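Local structure of PAN2-PAN3 deadenylation complex catalytic subunit pan2 (Neurospora crassa, 4CZW) at residues 56-62 with 391-397; 178-182 with 263-267; 445-451 with 471-477; 494-498 with 516-520. The protein is the nuclease subunit of the PAN deadenylation complex, probably shortening poly(A) tails of mRNA by metal-dependent exonucleolytic cleavage to 5'-AMP. All coordinates share one frame; numbering follows the deposited sequence.

Contact 1: 56-62 with 391-397; sequences VMHYTPL and MFQVKAA
Val56 CG1 rests against Met391 CB at 3.5 Å, the first of a row of side-chain contacts running along the end of strand 385-394. Met391, a selenomethionine, leaves the backbone with CG opposite its own N (chi1 -172°) and then folds at the next two torsions; the bend carries CE back to Met57 CG and leaves CG beside the Thr60 hydroxyl. Thr60 OG1 donates a hydrogen bond to Val56 O at 2.7 Å, tying the turn after helix 51-58 back onto the helix. The other branch of Thr60, CG2, passes the side chain of Gln393 in the opposite direction and meets OE1. Gln393 reaches across Pro61 at about a right angle, its amide touching CG and CD of the ring; OE1 accepts a weak hydrogen bond from Leu62 N at 3.4 Å, while NE2 is hydrogen-bonded to Asn398 OD1. Leu62 closes the row, setting CG 3.7 Å from Ala397 CB. With a glycine at Thr60, Val56 O would probably lose its hydroxyl partner and a gap would open between Met391 and Gln393. Here the turn between helices 51-58 and 61-71 packs, wholly buried, on strand 385-394 of the USP-like fold, predicted to be catalytically inactive and probably a structural scaffold.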
loop_
_atom_site.group_PDB
_atom_site.type_symbol
_atom_site.label_atom_id
_atom_site.label_comp_id
_atom_site.label_asym_id
_atom_site.label_seq_id
_atom_site.Cartn_x
_atom_site.Cartn_y
_atom_site.Cartn_z
ATOM N N VAL A 56 3.294 -6.614 -5.067
ATOM C CA VAL A 56 3.324 -6.718 -6.521
ATOM C C VAL A 56 2.890 -5.409 -7.182
ATOM O O VAL A 56 3.496 -4.965 -8.157
ATOM C CB VAL A 56 2.422 -7.869 -7.014
ATOM C CG1 VAL A 56 2.343 -7.875 -8.525
ATOM C CG2 VAL A 56 2.945 -9.204 -6.508
HETATM N N MSE A 57 1.849 -4.790 -6.636
HETATM C CA MSE A 57 1.357 -3.518 -7.154
HETATM C C MSE A 57 2.356 -2.388 -6.923
HETATM O O MSE A 57 2.494 -1.493 -7.758
HETATM C CB MSE A 57 0.015 -3.160 -6.514
HETATM C CG MSE A 57 -1.132 -4.079 -6.897
HETATM SE SE MSE A 57 -2.811 -3.536 -6.070
HETATM C CE MSE A 57 -2.981 -1.770 -6.875
ATOM N N HIS A 58 3.047 -2.433 -5.788
ATOM C CA HIS A 58 3.989 -1.380 -5.414
ATOM C C HIS A 58 5.170 -1.293 -6.374
ATOM O O HIS A 58 5.647 -0.201 -6.686
ATOM C CB HIS A 58 4.503 -1.599 -3.990
ATOM C CG HIS A 58 5.614 -0.673 -3.603
ATOM N ND1 HIS A 58 6.924 -1.086 -3.499
ATOM C CD2 HIS A 58 5.612 0.649 -3.309
ATOM C CE1 HIS A 58 7.681 -0.060 -3.149
ATOM N NE2 HIS A 58 6.908 1.005 -3.028
ATOM N N TYR A 59 5.643 -2.445 -6.834
ATOM C CA TYR A 59 6.773 -2.482 -7.754
ATOM C C TYR A 59 6.300 -2.474 -9.201
ATOM O O TYR A 59 7.045 -2.825 -10.116
ATOM C CB TYR A 59 7.651 -3.702 -7.473
ATOM C CG TYR A 59 8.359 -3.620 -6.139
ATOM C CD1 TYR A 59 9.539 -2.900 -6.003
ATOM C CD2 TYR A 59 7.842 -4.248 -5.015
ATOM C CE1 TYR A 59 10.187 -2.814 -4.785
ATOM C CE2 TYR A 59 8.484 -4.169 -3.793
ATOM C CZ TYR A 59 9.656 -3.451 -3.684
ATOM O OH TYR A 59 10.299 -3.369 -2.471
ATOM N N THR A 60 5.047 -2.073 -9.391
ATOM C CA THR A 60 4.512 -1.793 -10.715
ATOM C C THR A 60 4.465 -0.279 -10.891
ATOM O O THR A 60 3.528 0.368 -10.426
ATOM C CB THR A 60 3.106 -2.392 -10.911
ATOM O OG1 THR A 60 3.123 -3.783 -10.565
ATOM C CG2 THR A 60 2.654 -2.236 -12.356
ATOM N N PRO A 61 5.489 0.284 -11.556
ATOM C CA PRO A 61 5.728 1.727 -11.698
ATOM C C PRO A 61 4.482 2.546 -12.027
ATOM O O PRO A 61 4.284 3.613 -11.446
ATOM C CB PRO A 61 6.732 1.793 -12.851
ATOM C CG PRO A 61 7.498 0.527 -12.730
ATOM C CD PRO A 61 6.505 -0.508 -12.272
ATOM N N LEU A 62 3.653 2.049 -12.940
ATOM C CA LEU A 62 2.442 2.760 -13.331
ATOM C C LEU A 62 1.415 2.789 -12.205
ATOM O O LEU A 62 0.659 3.750 -12.073
ATOM C CB LEU A 62 1.830 2.128 -14.580
ATOM C CG LEU A 62 2.605 2.353 -15.878
ATOM C CD1 LEU A 62 1.916 1.660 -17.040
ATOM C CD2 LEU A 62 2.760 3.841 -16.150
HETATM N N MSE A 391 1.111 -10.222 -12.849
HETATM C CA MSE A 391 1.096 -8.799 -13.175
HETATM C C MSE A 391 2.071 -8.428 -14.288
HETATM O O MSE A 391 3.282 -8.604 -14.156
HETATM C CB MSE A 391 1.416 -7.973 -11.928
HETATM C CG MSE A 391 1.230 -6.475 -12.104
HETATM SE SE MSE A 391 -0.647 -5.944 -12.116
HETATM C CE MSE A 391 -1.116 -6.427 -10.284
ATOM N N PHE A 392 1.528 -7.906 -15.384
ATOM C CA PHE A 392 2.340 -7.373 -16.471
ATOM C C PHE A 392 2.127 -5.870 -16.606
ATOM O O PHE A 392 1.054 -5.356 -16.293
ATOM C CB PHE A 392 2.001 -8.056 -17.799
ATOM C CG PHE A 392 2.568 -9.439 -17.941
ATOM C CD1 PHE A 392 3.848 -9.630 -18.435
ATOM C CD2 PHE A 392 1.814 -10.548 -17.600
ATOM C CE1 PHE A 392 4.370 -10.902 -18.575
ATOM C CE2 PHE A 392 2.330 -11.824 -17.740
ATOM C CZ PHE A 392 3.610 -12.000 -18.225
ATOM N N GLN A 393 3.157 -5.169 -17.067
ATOM C CA GLN A 393 3.010 -3.772 -17.453
ATOM C C GLN A 393 3.818 -3.532 -18.720
ATOM O O GLN A 393 4.729 -4.298 -19.034
ATOM C CB GLN A 393 3.462 -2.828 -16.335
ATOM C CG GLN A 393 4.954 -2.540 -16.313
ATOM C CD GLN A 393 5.285 -1.249 -15.588
ATOM O OE1 GLN A 393 4.423 -0.643 -14.952
ATOM N NE2 GLN A 393 6.537 -0.819 -15.688
ATOM N N VAL A 394 3.474 -2.476 -19.452
ATOM C CA VAL A 394 4.175 -2.155 -20.690
ATOM C C VAL A 394 5.651 -1.876 -20.409
ATOM O O VAL A 394 5.991 -1.160 -19.467
ATOM C CB VAL A 394 3.530 -0.951 -21.409
ATOM C CG1 VAL A 394 2.186 -1.351 -21.996
ATOM C CG2 VAL A 394 3.363 0.224 -20.462
ATOM N N LYS A 395 6.520 -2.466 -21.223
ATOM C CA LYS A 395 7.963 -2.385 -21.010
ATOM C C LYS A 395 8.474 -0.951 -21.114
ATOM O O LYS A 395 9.491 -0.600 -20.517
ATOM C CB LYS A 395 8.697 -3.280 -22.012
ATOM C CG LYS A 395 10.193 -3.405 -21.762
ATOM C CD LYS A 395 10.843 -4.356 -22.751
ATOM C CE LYS A 395 12.331 -4.504 -22.477
ATOM N NZ LYS A 395 12.972 -5.476 -23.405
ATOM N N ALA A 396 7.756 -0.124 -21.868
ATOM C CA ALA A 396 8.125 1.277 -22.030
ATOM C C ALA A 396 7.972 2.048 -20.721
ATOM O O ALA A 396 8.545 3.125 -20.555
ATOM C CB ALA A 396 7.287 1.920 -23.124
ATOM N N ALA A 397 7.199 1.491 -19.795
ATOM C CA ALA A 397 6.949 2.140 -18.512
ATOM C C ALA A 397 7.959 1.714 -17.450
ATOM O O ALA A 397 7.943 2.228 -16.332
ATOM C CB ALA A 397 5.536 1.844 -18.041
#

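Contact 2: 178-182 with 263-267; sequences RLLET and IPAVL
Pro264 packs under the C-terminal end of helix 172-180, where helix and incoming strand meet inside the USP-like pseudo-protease domain. Its ring can be followed atom by atom. CB lies 3.3 Å from Glu181 O and also touches the carbonyl carbon of Leu180; CG, at the far point of the ring, sits 3.8 Å from both Glu181 O and Thr182 OG1; CD returns to the backbone N and comes within 3.3 Å of Thr182 OG1. That hydroxyl is hydrogen-bonded to Asn206; the proline touches it with carbon alone. Having no N-H, Pro264 cannot use the nearby carbonyl of Glu181 as an acceptor, and the bonding passes to the next two residues. Ala265 N gives its hydrogen to Arg178 O, and Val266 N to Leu179 O, so consecutive carbonyls at the helix end are taken up by consecutive amides of the chain entering strand 266-270. Apolar side chains flank these bonds: Leu180 and Val266 run alongside each other in the same direction, and Met66 of helix 61-71 touches both Leu179 and Leu180. On the side of Ala265, its methyl carbon CB meets Leu179 CD2 at 3.9 Å.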
loop_
_atom_site.group_PDB
_atom_site.type_symbol
_atom_site.label_atom_id
_atom_site.label_comp_id
_atom_site.label_asym_id
_atom_site.label_seq_id
_atom_site.Cartn_x
_atom_site.Cartn_y
_atom_site.Cartn_z
ATOM N N ARG A 178 -7.170 3.793 -20.042
ATOM C CA ARG A 178 -6.086 3.250 -20.853
ATOM C C ARG A 178 -5.082 2.491 -19.985
ATOM O O ARG A 178 -4.345 1.633 -20.472
ATOM C CB ARG A 178 -5.388 4.375 -21.624
ATOM C CG ARG A 178 -4.339 3.906 -22.622
ATOM C CD ARG A 178 -3.823 5.062 -23.466
ATOM N NE ARG A 178 -2.800 4.633 -24.415
ATOM C CZ ARG A 178 -2.274 5.416 -25.351
ATOM N NH1 ARG A 178 -2.676 6.674 -25.469
ATOM N NH2 ARG A 178 -1.346 4.941 -26.170
ATOM N N LEU A 179 -5.073 2.804 -18.693
ATOM C CA LEU A 179 -4.117 2.213 -17.764
ATOM C C LEU A 179 -4.578 0.871 -17.198
ATOM O O LEU A 179 -3.772 -0.043 -17.027
ATOM C CB LEU A 179 -3.835 3.184 -16.614
ATOM C CG LEU A 179 -2.980 4.409 -16.947
ATOM C CD1 LEU A 179 -3.102 5.461 -15.857
ATOM C CD2 LEU A 179 -1.526 4.007 -17.141
ATOM N N LEU A 180 -5.871 0.751 -16.911
ATOM C CA LEU A 180 -6.373 -0.417 -16.193
ATOM C C LEU A 180 -7.411 -1.232 -16.966
ATOM O O LEU A 180 -7.564 -2.429 -16.726
ATOM C CB LEU A 180 -6.972 0.015 -14.852
ATOM C CG LEU A 180 -6.072 0.831 -13.921
ATOM C CD1 LEU A 180 -6.790 1.134 -12.614
ATOM C CD2 LEU A 180 -4.757 0.109 -13.664
ATOM N N GLU A 181 -8.122 -0.592 -17.890
ATOM C CA GLU A 181 -9.232 -1.256 -18.571
ATOM C C GLU A 181 -8.854 -1.906 -19.897
ATOM O O GLU A 181 -7.979 -1.426 -20.618
ATOM C CB GLU A 181 -10.374 -0.269 -18.819
ATOM C CG GLU A 181 -11.108 0.174 -17.571
ATOM C CD GLU A 181 -12.424 0.853 -17.890
ATOM O OE1 GLU A 181 -12.915 0.689 -19.027
ATOM O OE2 GLU A 181 -12.968 1.549 -17.008
ATOM N N THR A 182 -9.533 -3.006 -20.207
ATOM C CA THR A 182 -9.480 -3.601 -21.533
ATOM C C THR A 182 -10.646 -3.060 -22.352
ATOM O O THR A 182 -11.779 -3.520 -22.209
ATOM C CB THR A 182 -9.548 -5.138 -21.483
ATOM O OG1 THR A 182 -8.441 -5.647 -20.727
ATOM C CG2 THR A 182 -9.507 -5.721 -22.889
ATOM N N ILE A 263 -5.843 -2.824 -25.075
ATOM C CA ILE A 263 -5.369 -3.543 -23.902
ATOM C C ILE A 263 -4.761 -2.548 -22.913
ATOM O O ILE A 263 -4.123 -1.577 -23.321
ATOM C CB ILE A 263 -4.333 -4.619 -24.276
ATOM C CG1 ILE A 263 -3.230 -4.013 -25.147
ATOM C CG2 ILE A 263 -5.007 -5.770 -25.008
ATOM C CD1 ILE A 263 -2.145 -4.991 -25.524
ATOM N N PRO A 264 -4.968 -2.780 -21.608
ATOM C CA PRO A 264 -4.497 -1.839 -20.585
ATOM C C PRO A 264 -2.975 -1.773 -20.489
ATOM O O PRO A 264 -2.290 -2.738 -20.827
ATOM C CB PRO A 264 -5.097 -2.400 -19.293
ATOM C CG PRO A 264 -5.273 -3.853 -19.564
ATOM C CD PRO A 264 -5.651 -3.942 -21.014
ATOM N N ALA A 265 -2.460 -0.634 -20.033
ATOM C CA ALA A 265 -1.027 -0.467 -19.822
ATOM C C ALA A 265 -0.559 -1.360 -18.679
ATOM O O ALA A 265 0.568 -1.854 -18.681
ATOM C CB ALA A 265 -0.697 0.988 -19.537
ATOM N N VAL A 266 -1.437 -1.556 -17.699
ATOM C CA VAL A 266 -1.186 -2.490 -16.608
ATOM C C VAL A 266 -2.061 -3.725 -16.786
ATOM O O VAL A 266 -3.288 -3.639 -16.742
ATOM C CB VAL A 266 -1.463 -1.853 -15.234
ATOM C CG1 VAL A 266 -1.302 -2.887 -14.130
ATOM C CG2 VAL A 266 -0.540 -0.670 -15.002
ATOM N N LEU A 267 -1.425 -4.874 -16.989
ATOM C CA LEU A 267 -2.152 -6.100 -17.292
ATOM C C LEU A 267 -2.188 -7.062 -16.108
ATOM O O LEU A 267 -1.262 -7.848 -15.905
ATOM C CB LEU A 267 -1.529 -6.792 -18.508
ATOM C CG LEU A 267 -2.284 -7.991 -19.083
ATOM C CD1 LEU A 267 -3.664 -7.574 -19.566
ATOM C CD2 LEU A 267 -1.491 -8.635 -20.210
#

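Contact 3: 445-451 with 471-477; sequences DTEFIRL and SHAIARA
Phe448 and His472 bring their side chains together at about a right angle, with the ring planes 41° apart and Phe448 CD2 over one face of the imidazole. On the other side of the phenyl ring, CE1 of Phe448 meets Ile474 CD1 at 3.5 Å. Ile449 points to the face that also carries Ala473 and Leu451. Its CG1 lies between the backbone N and the carbonyl carbon (chi1 52°), which puts CG2 anti to the carbonyl carbon, 3.6 Å from Ala475 CB; CD1 leans on Ala473 CB, which Leu451 CD1 also touches. Cut back to alanine, Ile449 would probably leave Ala475 CB without its CG2 neighbour and Ala473 with Leu451 as its remaining cover from this strand. Glu447 and Arg476 lie side by side, but meet through their CB atoms; the guanidinium pairs with Asp603 and Asp493. A beta bulge shifts the antiparallel register between Glu447 and Phe448, where Ala475 N gives a nearly straight bond to Glu447 O (2.9 Å, 174°). Asp445 and Glu447 probably bind the catalytic metals with Asp554 and Asp607, as in other DEDD exonucleases. Helix 551-558 packs on Phe448 and Ile474, helix 604-623 adjoins Asp445 and Glu447, and strand 490-496 pairs with 471-481.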
loop_
_atom_site.group_PDB
_atom_site.type_symbol
_atom_site.label_atom_id
_atom_site.label_comp_id
_atom_site.label_asym_id
_atom_site.label_seq_id
_atom_site.Cartn_x
_atom_site.Cartn_y
_atom_site.Cartn_z
ATOM N N ASP A 445 3.136 14.176 19.747
ATOM C CA ASP A 445 2.819 13.090 20.669
ATOM C C ASP A 445 1.372 12.648 20.469
ATOM O O ASP A 445 0.523 13.447 20.075
ATOM C CB ASP A 445 3.051 13.518 22.120
ATOM C CG ASP A 445 2.843 12.381 23.100
ATOM O OD1 ASP A 445 3.275 11.248 22.799
ATOM O OD2 ASP A 445 2.238 12.616 24.168
ATOM N N THR A 446 1.092 11.374 20.733
ATOM C CA THR A 446 -0.249 10.834 20.519
ATOM C C THR A 446 -0.788 10.104 21.747
ATOM O O THR A 446 -0.055 9.844 22.701
ATOM C CB THR A 446 -0.277 9.860 19.321
ATOM O OG1 THR A 446 0.526 8.710 19.616
ATOM C CG2 THR A 446 0.247 10.535 18.060
ATOM N N GLU A 447 -2.078 9.783 21.712
ATOM C CA GLU A 447 -2.717 9.009 22.772
ATOM C C GLU A 447 -3.399 7.775 22.187
ATOM O O GLU A 447 -3.969 7.833 21.098
ATOM C CB GLU A 447 -3.730 9.866 23.536
ATOM C CG GLU A 447 -3.153 11.142 24.133
ATOM C CD GLU A 447 -2.140 10.877 25.235
ATOM O OE1 GLU A 447 -2.131 9.759 25.791
ATOM O OE2 GLU A 447 -1.352 11.795 25.546
ATOM N N PHE A 448 -3.340 6.662 22.912
ATOM C CA PHE A 448 -3.856 5.393 22.402
ATOM C C PHE A 448 -5.152 4.966 23.083
ATOM O O PHE A 448 -5.467 5.408 24.188
ATOM C CB PHE A 448 -2.819 4.277 22.574
ATOM C CG PHE A 448 -1.545 4.490 21.802
ATOM C CD1 PHE A 448 -1.470 5.434 20.792
ATOM C CD2 PHE A 448 -0.423 3.729 22.086
ATOM C CE1 PHE A 448 -0.294 5.623 20.088
ATOM C CE2 PHE A 448 0.753 3.911 21.383
ATOM C CZ PHE A 448 0.817 4.860 20.385
ATOM N N ILE A 449 -5.898 4.096 22.407
ATOM C CA ILE A 449 -7.024 3.393 23.012
ATOM C C ILE A 449 -6.968 1.926 22.598
ATOM O O ILE A 449 -6.239 1.565 21.675
ATOM C CB ILE A 449 -8.386 4.005 22.608
ATOM C CG1 ILE A 449 -8.502 4.123 21.087
ATOM C CG2 ILE A 449 -8.586 5.360 23.272
ATOM C CD1 ILE A 449 -9.254 2.977 20.437
ATOM N N ARG A 450 -7.739 1.084 23.277
ATOM C CA ARG A 450 -7.738 -0.344 22.984
ATOM C C ARG A 450 -8.891 -0.737 22.065
ATOM O O ARG A 450 -10.018 -0.271 22.233
ATOM C CB ARG A 450 -7.810 -1.156 24.278
ATOM C CG ARG A 450 -6.656 -0.915 25.235
ATOM C CD ARG A 450 -5.896 -2.202 25.504
ATOM N NE ARG A 450 -5.058 -2.107 26.695
ATOM C CZ ARG A 450 -5.454 -2.463 27.913
ATOM N NH1 ARG A 450 -6.677 -2.940 28.101
ATOM N NH2 ARG A 450 -4.627 -2.346 28.943
ATOM N N LEU A 451 -8.600 -1.599 21.096
ATOM C CA LEU A 451 -9.618 -2.097 20.180
ATOM C C LEU A 451 -9.877 -3.584 20.400
ATOM O O LEU A 451 -9.164 -4.243 21.157
ATOM C CB LEU A 451 -9.209 -1.845 18.728
ATOM C CG LEU A 451 -9.238 -0.392 18.254
ATOM C CD1 LEU A 451 -8.847 -0.303 16.787
ATOM C CD2 LEU A 451 -10.614 0.212 18.481
ATOM N N SER A 471 -4.555 -4.630 20.469
ATOM C CA SER A 471 -4.598 -3.727 19.326
ATOM C C SER A 471 -4.811 -2.285 19.776
ATOM O O SER A 471 -5.746 -1.991 20.521
ATOM C CB SER A 471 -5.704 -4.143 18.355
ATOM O OG SER A 471 -5.806 -3.232 17.275
ATOM N N HIS A 472 -3.937 -1.392 19.324
ATOM C CA HIS A 472 -4.043 0.022 19.665
ATOM C C HIS A 472 -4.476 0.857 18.465
ATOM O O HIS A 472 -4.364 0.424 17.319
ATOM C CB HIS A 472 -2.712 0.547 20.209
ATOM C CG HIS A 472 -2.368 0.032 21.572
ATOM N ND1 HIS A 472 -2.982 0.491 22.717
ATOM C CD2 HIS A 472 -1.468 -0.896 21.974
ATOM C CE1 HIS A 472 -2.479 -0.136 23.766
ATOM N NE2 HIS A 472 -1.557 -0.981 23.342
ATOM N N ALA A 473 -4.968 2.058 18.742
ATOM C CA ALA A 473 -5.375 2.985 17.695
ATOM C C ALA A 473 -5.245 4.423 18.176
ATOM O O ALA A 473 -5.470 4.715 19.351
ATOM C CB ALA A 473 -6.800 2.699 17.254
ATOM N N ILE A 474 -4.876 5.317 17.264
ATOM C CA ILE A 474 -4.737 6.728 17.593
ATOM C C ILE A 474 -6.087 7.340 17.949
ATOM O O ILE A 474 -7.031 7.285 17.162
ATOM C CB ILE A 474 -4.115 7.523 16.429
ATOM C CG1 ILE A 474 -2.768 6.919 16.029
ATOM C CG2 ILE A 474 -3.956 8.987 16.808
ATOM C CD1 ILE A 474 -1.747 6.929 17.142
ATOM N N ALA A 475 -6.174 7.913 19.144
ATOM C CA ALA A 475 -7.394 8.575 19.591
ATOM C C ALA A 475 -7.201 10.086 19.607
ATOM O O ALA A 475 -8.165 10.848 19.551
ATOM C CB ALA A 475 -7.801 8.075 20.965
ATOM N N ARG A 476 -5.942 10.505 19.684
ATOM C CA ARG A 476 -5.599 11.921 19.695
ATOM C C ARG A 476 -4.185 12.131 19.166
ATOM O O ARG A 476 -3.264 11.398 19.525
ATOM C CB ARG A 476 -5.727 12.497 21.107
ATOM C CG ARG A 476 -5.382 13.973 21.209
ATOM C CD ARG A 476 -5.351 14.436 22.655
ATOM N NE ARG A 476 -4.966 15.840 22.768
ATOM C CZ ARG A 476 -4.763 16.468 23.921
ATOM N NH1 ARG A 476 -4.907 15.818 25.067
ATOM N NH2 ARG A 476 -4.413 17.747 23.929
ATOM N N ALA A 477 -4.018 13.130 18.309
ATOM C CA ALA A 477 -2.711 13.445 17.747
ATOM C C ALA A 477 -2.401 14.929 17.896
ATOM O O ALA A 477 -3.092 15.777 17.332
ATOM C CB ALA A 477 -2.648 13.032 16.285
#

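Contact 4: 494-498 with 516-520; sequences DYIHI and DLDPI
His497, just past the strand, meets Pro519 in the loop after helix 514-517. Pro519 CG sits over one face of the His497 imidazole, 3.6 Å from the ring centroid and 21° off its normal, a CH-pi contact displaced toward the NE2 and CE1 rim. The torsions of His497 explain the meeting: CG is opposite the backbone N (chi1 -177°), which swings the ring out from the strand end to the proline, and the two side chains cross at about a right angle.

Apolar packing fills the middle. Leu517 CD2 comes to 4.2 Å from Tyr495 CB and lies near the plane of the tyrosine ring, at its edge; CD1, its other branch, makes a looser approach to Ile498 CD1. Leu526 of the neighbouring strand 525-527 also touches Leu517, Tyr495 and His497. Separately, the CD2 methyl lies against a carbonyl oxygen, Ile496 O.

Tyr495 and Asp516 meet through carbon. CD2 and CE2 of the Tyr495 ring both come to 3.7 Å from Asp516 CB, and the ring and carboxylate planes differ by 27°. The acid end is engaged by other groups: OD1 forms a salt bridge with Arg524, and OD2 a hydrogen bond with Thr513.

The contact packs the end of strand 490-496, in the exonuclease-domain sheet, against helix 514-517 and the loop after it. No hydrogen bond crosses between the two segments. Their association therefore rests on apolar, ring and methyl-to-carbonyl contacts, while the charge of Asp516, a buried residue, is probably offset by Arg524.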
loop_
_atom_site.group_PDB
_atom_site.type_symbol
_atom_site.label_atom_id
_atom_site.label_comp_id
_atom_site.label_asym_id
_atom_site.label_seq_id
_atom_site.Cartn_x
_atom_site.Cartn_y
_atom_site.Cartn_z
ATOM N N ASP A 494 -5.888 16.979 16.863
ATOM C CA ASP A 494 -7.043 16.256 16.349
ATOM C C ASP A 494 -7.415 15.051 17.204
ATOM O O ASP A 494 -6.559 14.248 17.575
ATOM C CB ASP A 494 -6.784 15.797 14.913
ATOM C CG ASP A 494 -6.564 16.954 13.961
ATOM O OD1 ASP A 494 -7.066 18.061 14.245
ATOM O OD2 ASP A 494 -5.892 16.754 12.928
ATOM N N TYR A 495 -8.701 14.940 17.514
ATOM C CA TYR A 495 -9.246 13.730 18.112
ATOM C C TYR A 495 -9.855 12.886 17.000
ATOM O O TYR A 495 -10.409 13.422 16.039
ATOM C CB TYR A 495 -10.284 14.066 19.184
ATOM C CG TYR A 495 -9.692 14.575 20.480
ATOM C CD1 TYR A 495 -9.035 15.798 20.535
ATOM C CD2 TYR A 495 -9.796 13.836 21.651
ATOM C CE1 TYR A 495 -8.499 16.270 21.718
ATOM C CE2 TYR A 495 -9.261 14.298 22.839
ATOM C CZ TYR A 495 -8.614 15.516 22.866
ATOM O OH TYR A 495 -8.079 15.981 24.045
ATOM N N ILE A 496 -9.750 11.567 17.122
ATOM C CA ILE A 496 -10.126 10.682 16.026
ATOM C C ILE A 496 -11.501 10.052 16.208
ATOM O O ILE A 496 -11.754 9.364 17.197
ATOM C CB ILE A 496 -9.096 9.554 15.847
ATOM C CG1 ILE A 496 -7.681 10.134 15.770
ATOM C CG2 ILE A 496 -9.417 8.729 14.609
ATOM C CD1 ILE A 496 -7.513 11.172 14.689
ATOM N N HIS A 497 -12.385 10.292 15.245
ATOM C CA HIS A 497 -13.670 9.610 15.208
ATOM C C HIS A 497 -13.446 8.172 14.762
ATOM O O HIS A 497 -13.445 7.872 13.568
ATOM C CB HIS A 497 -14.648 10.322 14.271
ATOM C CG HIS A 497 -16.015 9.713 14.244
ATOM N ND1 HIS A 497 -16.407 8.720 15.117
ATOM C CD2 HIS A 497 -17.085 9.954 13.449
ATOM C CE1 HIS A 497 -17.655 8.376 14.861
ATOM N NE2 HIS A 497 -18.091 9.111 13.853
ATOM N N ILE A 498 -13.249 7.288 15.732
ATOM C CA ILE A 498 -12.931 5.895 15.452
ATOM C C ILE A 498 -14.183 5.085 15.131
ATOM O O ILE A 498 -15.116 5.017 15.933
ATOM C CB ILE A 498 -12.189 5.254 16.636
ATOM C CG1 ILE A 498 -10.911 6.041 16.931
ATOM C CG2 ILE A 498 -11.876 3.795 16.347
ATOM C CD1 ILE A 498 -10.189 5.595 18.171
ATOM N N ASP A 516 -15.083 12.881 24.284
ATOM C CA ASP A 516 -14.121 13.474 23.358
ATOM C C ASP A 516 -14.208 12.860 21.963
ATOM O O ASP A 516 -13.921 13.522 20.966
ATOM C CB ASP A 516 -12.696 13.324 23.896
ATOM C CG ASP A 516 -12.499 14.009 25.234
ATOM O OD1 ASP A 516 -12.479 15.257 25.267
ATOM O OD2 ASP A 516 -12.353 13.299 26.251
ATOM N N LEU A 517 -14.603 11.593 21.899
ATOM C CA LEU A 517 -14.676 10.882 20.628
ATOM C C LEU A 517 -16.112 10.760 20.121
ATOM O O LEU A 517 -16.349 10.262 19.021
ATOM C CB LEU A 517 -14.049 9.492 20.761
ATOM C CG LEU A 517 -12.601 9.453 21.254
ATOM C CD1 LEU A 517 -12.078 8.024 21.278
ATOM C CD2 LEU A 517 -11.713 10.343 20.396
ATOM N N ASP A 518 -17.067 11.216 20.927
ATOM C CA ASP A 518 -18.475 11.185 20.542
ATOM C C ASP A 518 -18.826 12.387 19.669
ATOM O O ASP A 518 -18.790 13.523 20.134
ATOM C CB ASP A 518 -19.372 11.153 21.780
ATOM C CG ASP A 518 -20.846 11.074 21.432
ATOM O OD1 ASP A 518 -21.364 9.947 21.290
ATOM O OD2 ASP A 518 -21.485 12.139 21.301
ATOM N N PRO A 519 -19.181 12.129 18.399
ATOM C CA PRO A 519 -19.429 13.161 17.382
ATOM C C PRO A 519 -20.508 14.171 17.771
ATOM O O PRO A 519 -20.508 15.290 17.260
ATOM C CB PRO A 519 -19.877 12.348 16.163
ATOM C CG PRO A 519 -19.328 10.985 16.387
ATOM C CD PRO A 519 -19.380 10.772 17.865
ATOM N N ILE A 520 -21.410 13.777 18.662
ATOM C CA ILE A 520 -22.519 14.636 19.054
ATOM C C ILE A 520 -22.138 15.597 20.180
ATOM O O ILE A 520 -22.529 16.765 20.168
ATOM C CB ILE A 520 -23.739 13.801 19.498
ATOM C CG1 ILE A 520 -24.143 12.818 18.396
ATOM C CG2 ILE A 520 -24.909 14.703 19.863
ATOM C CD1 ILE A 520 -25.334 11.956 18.756
#

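The four contacts fall into two domains. Contacts 1 and 2 lie in the USP-like domain, are both buried, and share one sheet: strands 385-394 and 266-270 are neighbours, and Leu62 packs on Ala265 and Val266. Contacts 3 and 4 belong to the exonuclease domain, are only partly buried, and meet where strand 471-481 pairs with 490-496. Neither contact of the first pair touches either of the second; contacts 1 and 3 have centres about 36 Å apart. Chemistry follows place. Contact 3 is backbone pairing that carries two of the probable metal ligands, contact 2 joins a helix end to a strand through two backbone hydrogen bonds, and contacts 1 and 4 depend chiefly on side-chain packing, with contact 4 reaching the surface at Pro519.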